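Local coordinates for protein acetone carboxylase alpha subunit (PDB 5M45) that serves as the alpha subunit of a six-chain bacterial enzyme assembly, belongs to the hydantoinase B/oxoprolinase family and holds a manganese ion, at residues A[320-325]-A[330-335]; A[361-366]-A[413-418]. All blocks are in the same frame, centred on the assembly; numbering follows the deposited sequence.

In the fold
Both contacts are buried in the hydantoinase B/oxoprolinase region, their centres about 14 Å apart, but they use different chemistry. Interaction 1 joins neighbouring strands of a mixed sheet, so main-chain hydrogen bonds do the joining: an apolar face turns inward, while charged groups gather on the other face. Interaction 2 is far smaller, three side chains between a loop and helix 401-422, with no hydrogen bond between its two segments. That helix is common ground: Leu411 lies against the apolar face of interaction 1, and Leu415 belongs to interaction 2. The contacts meet at Trp330, whose indole touches both leucines of interaction 2, making one continuous apolar layer.

Interaction 1: residues A[320-325]-A[330-335]; sequences CEMTIR and WRLDFE
In the beta hairpin of strands 313-324 and 330-333, two hydrogen-bonded pairs, Glu321 with Asp333 and Thr323 with Arg331, join the strands through four backbone bonds. The Thr323 N to Arg331 O bond, 2.9 Å, is nearly straight (168° at the hydrogen). Met322, Ile324, Trp330 and Leu332 share one face, where large apolar groups suit burial against helices 257-282 and 401-422. With CG anti to its N (chi1 171°), Met322 brings SD to the edge of the Trp330 ring at CZ3, 4.1 Å away, a Met-aromatic contact. Leu332 CD1 sits 4.0 Å above that indole, over its centre. Cys320 SG lies obliquely 4.1 Å from the centroid of the Phe334 ring, and Cys320 CB comes within 3.5 Å of Phe334 CE2. Glu321, Thr323, Arg331 and Asp333 lie on the other face. Arg325, just past the strand end, brings NH2 to 3.7 Å from Arg331 CD; its NH1 is hydrogen-bonded to Thr329 OG1, and both guanidinium groups form salt bridges to Glu379, which probably offsets their like charges. Asp333 pairs with Arg727 and Arg381. Asp333 OD1 also accepts from Glu335 N at 3.1 Å, an Asx turn. The whole is an amphipathic antiparallel hairpin.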
ATOM      1  N   CYS A 320     -31.487   7.049  14.995  1.00 14.46           N
ATOM      2  CA  CYS A 320     -31.028   8.235  15.696  1.00 15.08           C
ATOM      3  C   CYS A 320     -32.126   8.784  16.617  1.00 15.19           C
ATOM      4  O   CYS A 320     -33.276   8.997  16.167  1.00 14.79           O
ATOM      5  CB  CYS A 320     -30.627   9.339  14.714  1.00 15.52           C
ATOM      6  SG  CYS A 320     -30.071  10.853  15.583  1.00 16.82           S
ATOM      7  N   GLU A 321     -31.764   8.956  17.892  1.00 15.32           N
ATOM      8  CA  GLU A 321     -32.562   9.708  18.858  1.00 15.99           C
ATOM      9  C   GLU A 321     -31.950  11.111  18.963  1.00 15.85           C
ATOM     10  O   GLU A 321     -30.797  11.282  19.439  1.00 15.54           O
ATOM     11  CB  GLU A 321     -32.595   9.013  20.235  1.00 16.58           C
ATOM     12  CG  GLU A 321     -33.457   9.748  21.255  1.00 17.29           C
ATOM     13  CD  GLU A 321     -33.557   9.060  22.610  1.00 17.94           C
ATOM     14  OE1 GLU A 321     -34.282   9.637  23.447  1.00 18.62           O
ATOM     15  OE2 GLU A 321     -32.891   8.012  22.895  1.00 19.01           O
ATOM     16  N   MET A 322     -32.709  12.098  18.513  1.00 15.88           N
ATOM     17  CA  MET A 322     -32.248  13.502  18.449  1.00 16.74           C
ATOM     18  C   MET A 322     -32.990  14.301  19.559  1.00 16.54           C
ATOM     19  O   MET A 322     -34.210  14.301  19.577  1.00 16.67           O
ATOM     20  CB  MET A 322     -32.522  14.103  17.041  1.00 17.09           C
ATOM     21  CG  MET A 322     -32.298  15.624  16.865  1.00 17.99           C
ATOM     22  SD  MET A 322     -33.078  16.272  15.340  1.00 19.30           S
ATOM     23  CE  MET A 322     -32.107  15.379  14.074  1.00 19.58           C
ATOM     24  N   THR A 323     -32.253  14.953  20.451  1.00 16.61           N
ATOM     25  CA  THR A 323     -32.816  15.743  21.555  1.00 17.09           C
ATOM     26  C   THR A 323     -32.403  17.219  21.418  1.00 17.01           C
ATOM     27  O   THR A 323     -31.212  17.506  21.396  1.00 16.68           O
ATOM     28  CB  THR A 323     -32.331  15.212  22.932  1.00 17.63           C
ATOM     29  OG1 THR A 323     -32.635  13.834  23.031  1.00 17.97           O
ATOM     30  CG2 THR A 323     -33.044  15.925  24.099  1.00 18.16           C
ATOM     31  N   ILE A 324     -33.378  18.132  21.297  1.00 16.85           N
ATOM     32  CA  ILE A 324     -33.125  19.578  21.310  1.00 16.84           C
ATOM     33  C   ILE A 324     -33.564  20.059  22.690  1.00 17.56           C
ATOM     34  O   ILE A 324     -34.713  19.835  23.094  1.00 17.53           O
ATOM     35  CB  ILE A 324     -33.889  20.284  20.167  1.00 16.57           C
ATOM     36  CG1 ILE A 324     -33.388  19.770  18.803  1.00 16.22           C
ATOM     37  CG2 ILE A 324     -33.709  21.805  20.212  1.00 16.51           C
ATOM     38  CD1 ILE A 324     -34.114  20.313  17.594  1.00 16.24           C
ATOM     39  N   ARG A 325     -32.638  20.691  23.412  1.00 18.56           N
ATOM     40  CA  ARG A 325     -32.864  21.188  24.784  1.00 19.46           C
ATOM     41  C   ARG A 325     -33.325  22.658  24.845  1.00 19.67           C
ATOM     42  O   ARG A 325     -33.078  23.431  23.933  1.00 19.92           O
ATOM     43  CB  ARG A 325     -31.584  21.043  25.634  1.00 20.05           C
ATOM     44  CG  ARG A 325     -31.031  19.627  25.692  1.00 20.46           C
ATOM     45  CD  ARG A 325     -30.274  19.360  26.991  1.00 21.05           C
ATOM     46  NE  ARG A 325     -29.587  18.068  26.972  1.00 21.34           N
ATOM     47  CZ  ARG A 325     -28.401  17.826  26.417  1.00 21.37           C
ATOM     48  NH1 ARG A 325     -27.674  18.785  25.841  1.00 21.64           N
ATOM     49  NH2 ARG A 325     -27.931  16.581  26.444  1.00 21.18           N
ATOM     50  N   TRP A 330     -27.969  20.576  21.635  1.00 18.23           N
ATOM     51  CA  TRP A 330     -28.630  19.396  21.055  1.00 18.02           C
ATOM     52  C   TRP A 330     -27.720  18.157  21.033  1.00 17.67           C
ATOM     53  O   TRP A 330     -26.506  18.267  21.216  1.00 17.68           O
ATOM     54  CB  TRP A 330     -29.290  19.700  19.699  1.00 18.02           C
ATOM     55  CG  TRP A 330     -28.410  19.880  18.527  1.00 17.84           C
ATOM     56  CD1 TRP A 330     -27.193  20.498  18.492  1.00 17.96           C
ATOM     57  CD2 TRP A 330     -28.683  19.469  17.186  1.00 17.69           C
ATOM     58  NE1 TRP A 330     -26.680  20.462  17.220  1.00 17.42           N
ATOM     59  CE2 TRP A 330     -27.573  19.845  16.398  1.00 17.79           C
ATOM     60  CE3 TRP A 330     -29.758  18.808  16.566  1.00 17.92           C
ATOM     61  CZ2 TRP A 330     -27.517  19.592  15.033  1.00 17.62           C
ATOM     62  CZ3 TRP A 330     -29.697  18.533  15.212  1.00 17.88           C
ATOM     63  CH2 TRP A 330     -28.583  18.947  14.445  1.00 17.97           C
ATOM     64  N   ARG A 331     -28.355  16.984  20.903  1.00 16.81           N
ATOM     65  CA  ARG A 331     -27.698  15.715  21.104  1.00 16.75           C
ATOM     66  C   ARG A 331     -28.211  14.700  20.089  1.00 16.25           C
ATOM     67  O   ARG A 331     -29.423  14.612  19.846  1.00 15.89           O
ATOM     68  CB  ARG A 331     -27.916  15.231  22.547  1.00 17.05           C
ATOM     69  CG  ARG A 331     -27.282  13.900  22.903  1.00 17.06           C
ATOM     70  CD  ARG A 331     -27.655  13.537  24.356  1.00 17.51           C
ATOM     71  NE  ARG A 331     -27.047  12.281  24.788  1.00 17.61           N
ATOM     72  CZ  ARG A 331     -25.788  12.131  25.177  1.00 17.76           C
ATOM     73  NH1 ARG A 331     -24.962  13.175  25.245  1.00 18.23           N
ATOM     74  NH2 ARG A 331     -25.347  10.922  25.500  1.00 17.69           N
ATOM     75  N   LEU A 332     -27.280  13.941  19.503  1.00 16.04           N
ATOM     76  CA  LEU A 332     -27.607  12.879  18.554  1.00 15.99           C
ATOM     77  C   LEU A 332     -26.994  11.560  19.011  1.00 15.42           C
ATOM     78  O   LEU A 332     -25.772  11.457  19.111  1.00 15.47           O
ATOM     79  CB  LEU A 332     -27.132  13.243  17.168  1.00 16.71           C
ATOM     80  CG  LEU A 332     -27.828  14.521  16.666  1.00 17.45           C
ATOM     81  CD1 LEU A 332     -26.912  15.709  16.796  1.00 17.68           C
ATOM     82  CD2 LEU A 332     -28.283  14.393  15.213  1.00 18.14           C
ATOM     83  N   ASP A 333     -27.850  10.560  19.274  1.00 15.01           N
ATOM     84  CA  ASP A 333     -27.454   9.276  19.865  1.00 14.92           C
ATOM     85  C   ASP A 333     -27.828   8.165  18.883  1.00 14.71           C
ATOM     86  O   ASP A 333     -29.010   8.028  18.517  1.00 14.58           O
ATOM     87  CB  ASP A 333     -28.178   9.123  21.218  1.00 15.36           C
ATOM     88  CG  ASP A 333     -27.760   7.857  21.999  1.00 15.65           C
ATOM     89  OD1 ASP A 333     -27.153   6.921  21.454  1.00 15.43           O
ATOM     90  OD2 ASP A 333     -28.048   7.803  23.223  1.00 16.61           O
ATOM     91  N   PHE A 334     -26.829   7.377  18.464  1.00 14.47           N
ATOM     92  CA  PHE A 334     -26.979   6.311  17.457  1.00 14.35           C
ATOM     93  C   PHE A 334     -26.980   4.872  18.036  1.00 14.56           C
ATOM     94  O   PHE A 334     -26.723   3.911  17.308  1.00 14.60           O
ATOM     95  CB  PHE A 334     -25.949   6.516  16.335  1.00 14.23           C
ATOM     96  CG  PHE A 334     -26.180   7.802  15.565  1.00 14.04           C
ATOM     97  CD1 PHE A 334     -25.678   9.020  16.035  1.00 14.23           C
ATOM     98  CD2 PHE A 334     -26.975   7.818  14.425  1.00 13.90           C
ATOM     99  CE1 PHE A 334     -25.939  10.210  15.346  1.00 14.18           C
ATOM    100  CE2 PHE A 334     -27.246   8.997  13.753  1.00 14.01           C
ATOM    101  CZ  PHE A 334     -26.726  10.197  14.210  1.00 14.13           C
ATOM    102  N   GLU A 335     -27.313   4.731  19.329  1.00 14.84           N
ATOM    103  CA  GLU A 335     -27.610   3.449  19.948  1.00 15.09           C
ATOM    104  C   GLU A 335     -28.527   2.611  19.079  1.00 14.52           C
ATOM    105  O   GLU A 335     -29.582   3.098  18.659  1.00 14.36           O
ATOM    106  CB  GLU A 335     -28.317   3.671  21.298  1.00 16.03           C
ATOM    107  CG  GLU A 335     -28.841   2.405  22.055  1.00 16.97           C
ATOM    108  CD  GLU A 335     -27.762   1.752  22.932  1.00 17.54           C
ATOM    109  OE1 GLU A 335     -27.964   0.685  23.562  1.00 19.07           O
ATOM    110  OE2 GLU A 335     -26.670   2.318  22.994  1.00 18.74           O
TER

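Interaction 2: residues A[361-366]-A[413-418]; sequences TQTLIP and RGLSRS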
ATOM      1  N   THR A 361     -24.524  23.157   7.994  1.00 14.16           N
ATOM      2  CA  THR A 361     -24.151  24.309   7.154  1.00 13.92           C
ATOM      3  C   THR A 361     -25.147  24.607   6.016  1.00 13.65           C
ATOM      4  O   THR A 361     -25.148  25.732   5.518  1.00 13.89           O
ATOM      5  CB  THR A 361     -22.733  24.208   6.512  1.00 13.71           C
ATOM      6  OG1 THR A 361     -22.734  23.273   5.407  1.00 13.50           O
ATOM      7  CG2 THR A 361     -21.637  23.883   7.562  1.00 13.48           C
ATOM      8  N   GLN A 362     -25.937  23.619   5.605  1.00 13.30           N
ATOM      9  CA  GLN A 362     -26.903  23.765   4.520  1.00 13.45           C
ATOM     10  C   GLN A 362     -28.322  24.176   4.970  1.00 13.55           C
ATOM     11  O   GLN A 362     -29.178  24.459   4.105  1.00 13.38           O
ATOM     12  CB  GLN A 362     -26.994  22.486   3.669  1.00 13.30           C
ATOM     13  CG  GLN A 362     -25.671  22.130   3.013  1.00 13.17           C
ATOM     14  CD  GLN A 362     -25.660  20.801   2.305  1.00 13.16           C
ATOM     15  OE1 GLN A 362     -26.695  20.250   1.896  1.00 13.21           O
ATOM     16  NE2 GLN A 362     -24.455  20.262   2.141  1.00 13.24           N
ATOM     17  N   THR A 363     -28.566  24.221   6.284  1.00 13.93           N
ATOM     18  CA  THR A 363     -29.919  24.472   6.819  1.00 14.41           C
ATOM     19  C   THR A 363     -29.945  25.367   8.095  1.00 14.99           C
ATOM     20  O   THR A 363     -30.652  26.414   8.113  1.00 15.82           O
ATOM     21  CB  THR A 363     -30.714  23.123   6.987  1.00 14.39           C
ATOM     22  OG1 THR A 363     -32.063  23.385   7.405  1.00 14.55           O
ATOM     23  CG2 THR A 363     -30.048  22.141   8.001  1.00 14.39           C
ATOM     24  N   LEU A 364     -29.177  25.027   9.133  1.00 15.18           N
ATOM     25  CA  LEU A 364     -29.194  25.781  10.408  1.00 15.41           C
ATOM     26  C   LEU A 364     -28.294  27.011  10.400  1.00 15.49           C
ATOM     27  O   LEU A 364     -28.731  28.098  10.781  1.00 15.56           O
ATOM     28  CB  LEU A 364     -28.770  24.894  11.598  1.00 15.64           C
ATOM     29  CG  LEU A 364     -29.849  23.992  12.199  1.00 15.74           C
ATOM     30  CD1 LEU A 364     -29.231  23.024  13.166  1.00 15.91           C
ATOM     31  CD2 LEU A 364     -30.919  24.799  12.901  1.00 15.82           C
ATOM     32  N   ILE A 365     -27.053  26.841   9.947  1.00 15.61           N
ATOM     33  CA  ILE A 365     -26.021  27.898  10.041  1.00 15.73           C
ATOM     34  C   ILE A 365     -25.430  28.492   8.734  1.00 15.96           C
ATOM     35  O   ILE A 365     -24.337  29.042   8.777  1.00 16.11           O
ATOM     36  CB  ILE A 365     -24.854  27.431  10.967  1.00 15.94           C
ATOM     37  CG1 ILE A 365     -24.099  26.237  10.368  1.00 15.60           C
ATOM     38  CG2 ILE A 365     -25.353  27.115  12.387  1.00 16.12           C
ATOM     39  CD1 ILE A 365     -22.863  25.856  11.175  1.00 15.65           C
ATOM     40  N   PRO A 366     -26.138  28.435   7.586  1.00 16.12           N
ATOM     41  CA  PRO A 366     -25.489  28.984   6.362  1.00 16.63           C
ATOM     42  C   PRO A 366     -25.062  30.465   6.416  1.00 17.78           C
ATOM     43  O   PRO A 366     -24.137  30.854   5.695  1.00 17.51           O
ATOM     44  CB  PRO A 366     -26.530  28.757   5.254  1.00 16.46           C
ATOM     45  CG  PRO A 366     -27.835  28.579   5.961  1.00 16.17           C
ATOM     46  CD  PRO A 366     -27.515  27.985   7.325  1.00 15.95           C
ATOM     47  N   ARG A 413     -35.171  14.995   8.130  1.00 15.71           N
ATOM     48  CA  ARG A 413     -36.569  14.801   8.464  1.00 15.54           C
ATOM     49  C   ARG A 413     -36.899  15.252   9.891  1.00 15.70           C
ATOM     50  O   ARG A 413     -37.921  15.925  10.137  1.00 15.69           O
ATOM     51  CB  ARG A 413     -37.010  13.342   8.250  1.00 15.60           C
ATOM     52  CG  ARG A 413     -36.892  12.886   6.806  1.00 15.43           C
ATOM     53  CD  ARG A 413     -37.747  11.628   6.490  1.00 15.15           C
ATOM     54  NE  ARG A 413     -37.447  10.506   7.376  1.00 14.97           N
ATOM     55  CZ  ARG A 413     -36.433   9.638   7.221  1.00 14.84           C
ATOM     56  NH1 ARG A 413     -35.573   9.700   6.195  1.00 14.54           N
ATOM     57  NH2 ARG A 413     -36.287   8.653   8.122  1.00 15.00           N
ATOM     58  N   GLY A 414     -36.040  14.899  10.844  1.00 15.53           N
ATOM     59  CA  GLY A 414     -36.256  15.355  12.216  1.00 15.88           C
ATOM     60  C   GLY A 414     -36.231  16.860  12.361  1.00 15.93           C
ATOM     61  O   GLY A 414     -37.141  17.456  12.954  1.00 15.89           O
ATOM     62  N   LEU A 415     -35.173  17.487  11.831  1.00 15.60           N
ATOM     63  CA  LEU A 415     -35.106  18.955  11.844  1.00 15.60           C
ATOM     64  C   LEU A 415     -36.285  19.600  11.138  1.00 15.57           C
ATOM     65  O   LEU A 415     -36.798  20.623  11.615  1.00 15.84           O
ATOM     66  CB  LEU A 415     -33.789  19.493  11.248  1.00 15.51           C
ATOM     67  CG  LEU A 415     -32.536  19.542  12.117  1.00 15.68           C
ATOM     68  CD1 LEU A 415     -31.314  19.942  11.274  1.00 15.64           C
ATOM     69  CD2 LEU A 415     -32.716  20.542  13.234  1.00 15.92           C
ATOM     70  N   SER A 416     -36.723  19.021  10.023  1.00 14.79           N
ATOM     71  CA  SER A 416     -37.886  19.559   9.312  1.00 14.83           C
ATOM     72  C   SER A 416     -39.188  19.503  10.090  1.00 14.74           C
ATOM     73  O   SER A 416     -40.045  20.362   9.893  1.00 14.64           O
ATOM     74  CB  SER A 416     -38.038  18.898   7.922  1.00 14.68           C
ATOM     75  OG  SER A 416     -36.915  19.214   7.098  1.00 14.23           O
ATOM     76  N   ARG A 417     -39.347  18.552  11.004  1.00 14.98           N
ATOM     77  CA  ARG A 417     -40.553  18.553  11.862  1.00 15.38           C
ATOM     78  C   ARG A 417     -40.581  19.781  12.766  1.00 15.15           C
ATOM     79  O   ARG A 417     -41.652  20.327  13.014  1.00 14.92           O
ATOM     80  CB  ARG A 417     -40.685  17.268  12.698  1.00 16.01           C
ATOM     81  CG  ARG A 417     -40.972  16.031  11.882  1.00 16.41           C
ATOM     82  CD  ARG A 417     -41.127  14.792  12.751  1.00 16.78           C
ATOM     83  NE  ARG A 417     -41.076  13.636  11.878  1.00 17.21           N
ATOM     84  CZ  ARG A 417     -42.058  13.220  11.090  1.00 17.41           C
ATOM     85  NH1 ARG A 417     -43.240  13.844  11.091  1.00 17.99           N
ATOM     86  NH2 ARG A 417     -41.854  12.141  10.311  1.00 17.41           N
ATOM     87  N   SER A 418     -39.409  20.211  13.256  1.00 14.76           N
ATOM     88  CA  SER A 418     -39.299  21.437  14.088  1.00 14.85           C
ATOM     89  C   SER A 418     -39.666  22.679  13.254  1.00 14.57           C
ATOM     90  O   SER A 418     -40.481  23.504  13.676  1.00 14.51           O
ATOM     91  CB  SER A 418     -37.900  21.580  14.744  1.00 14.81           C
ATOM     92  OG  SER A 418     -36.883  22.115  13.904  1.00 14.94           O
TER
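Thr363 and Leu364 meet Leu415 where the loop following helix 349-361 packs against the flank of helix 401-422. It is a loop-on-helix contact made by methyl groups, and it buries just 100 Å² between the segments. Early in the loop, Gln362 does not reach 413-418 but lies on Trp412, one residue before it on the helix, and its NE2 is hydrogen-bonded to Ile478 O. Thr363 follows, its CB directed at the helix. Threonine suits the place because one branch can hydrogen-bond while the other packs. OG1 stands opposite the backbone N (chi1 -175°) and is hydrogen-bonded to Tyr419 OH, one helical turn beyond Leu415. The same rotation leaves CG2 between N and the carbonyl carbon, 4.1 Å from Leu415 CD1. Leu364 comes next. Its CB does not aim at the helix, but the extended end of the chain carries CD1 to 4.2 Å from CD1 of Leu415.

Leu415 thus supplies one methyl to two loop residues. With chi2 at 173°, CD1 is the branch that continues straight out from CA, and this lets the side chain span a gap across which the CA atoms of Thr363 and Leu415 remain 9.1 Å apart. Its other methyl, CD2, lies 4.1 Å from CZ3 of Trp330, so a branched leucine can serve both the loop and the hairpin beside it. Between 361-366 and 413-418 themselves the contact is apolar; the bond from Thr363 to Tyr419 ties loop to helix further along. On the helix side, the carbonyl of Leu415 is gripped from within its own segment: Ser418 N makes a weak bond to it, and Ser418 OG donates to a lone pair of Leu415 O at 2.7 Å, in the carbonyl plane.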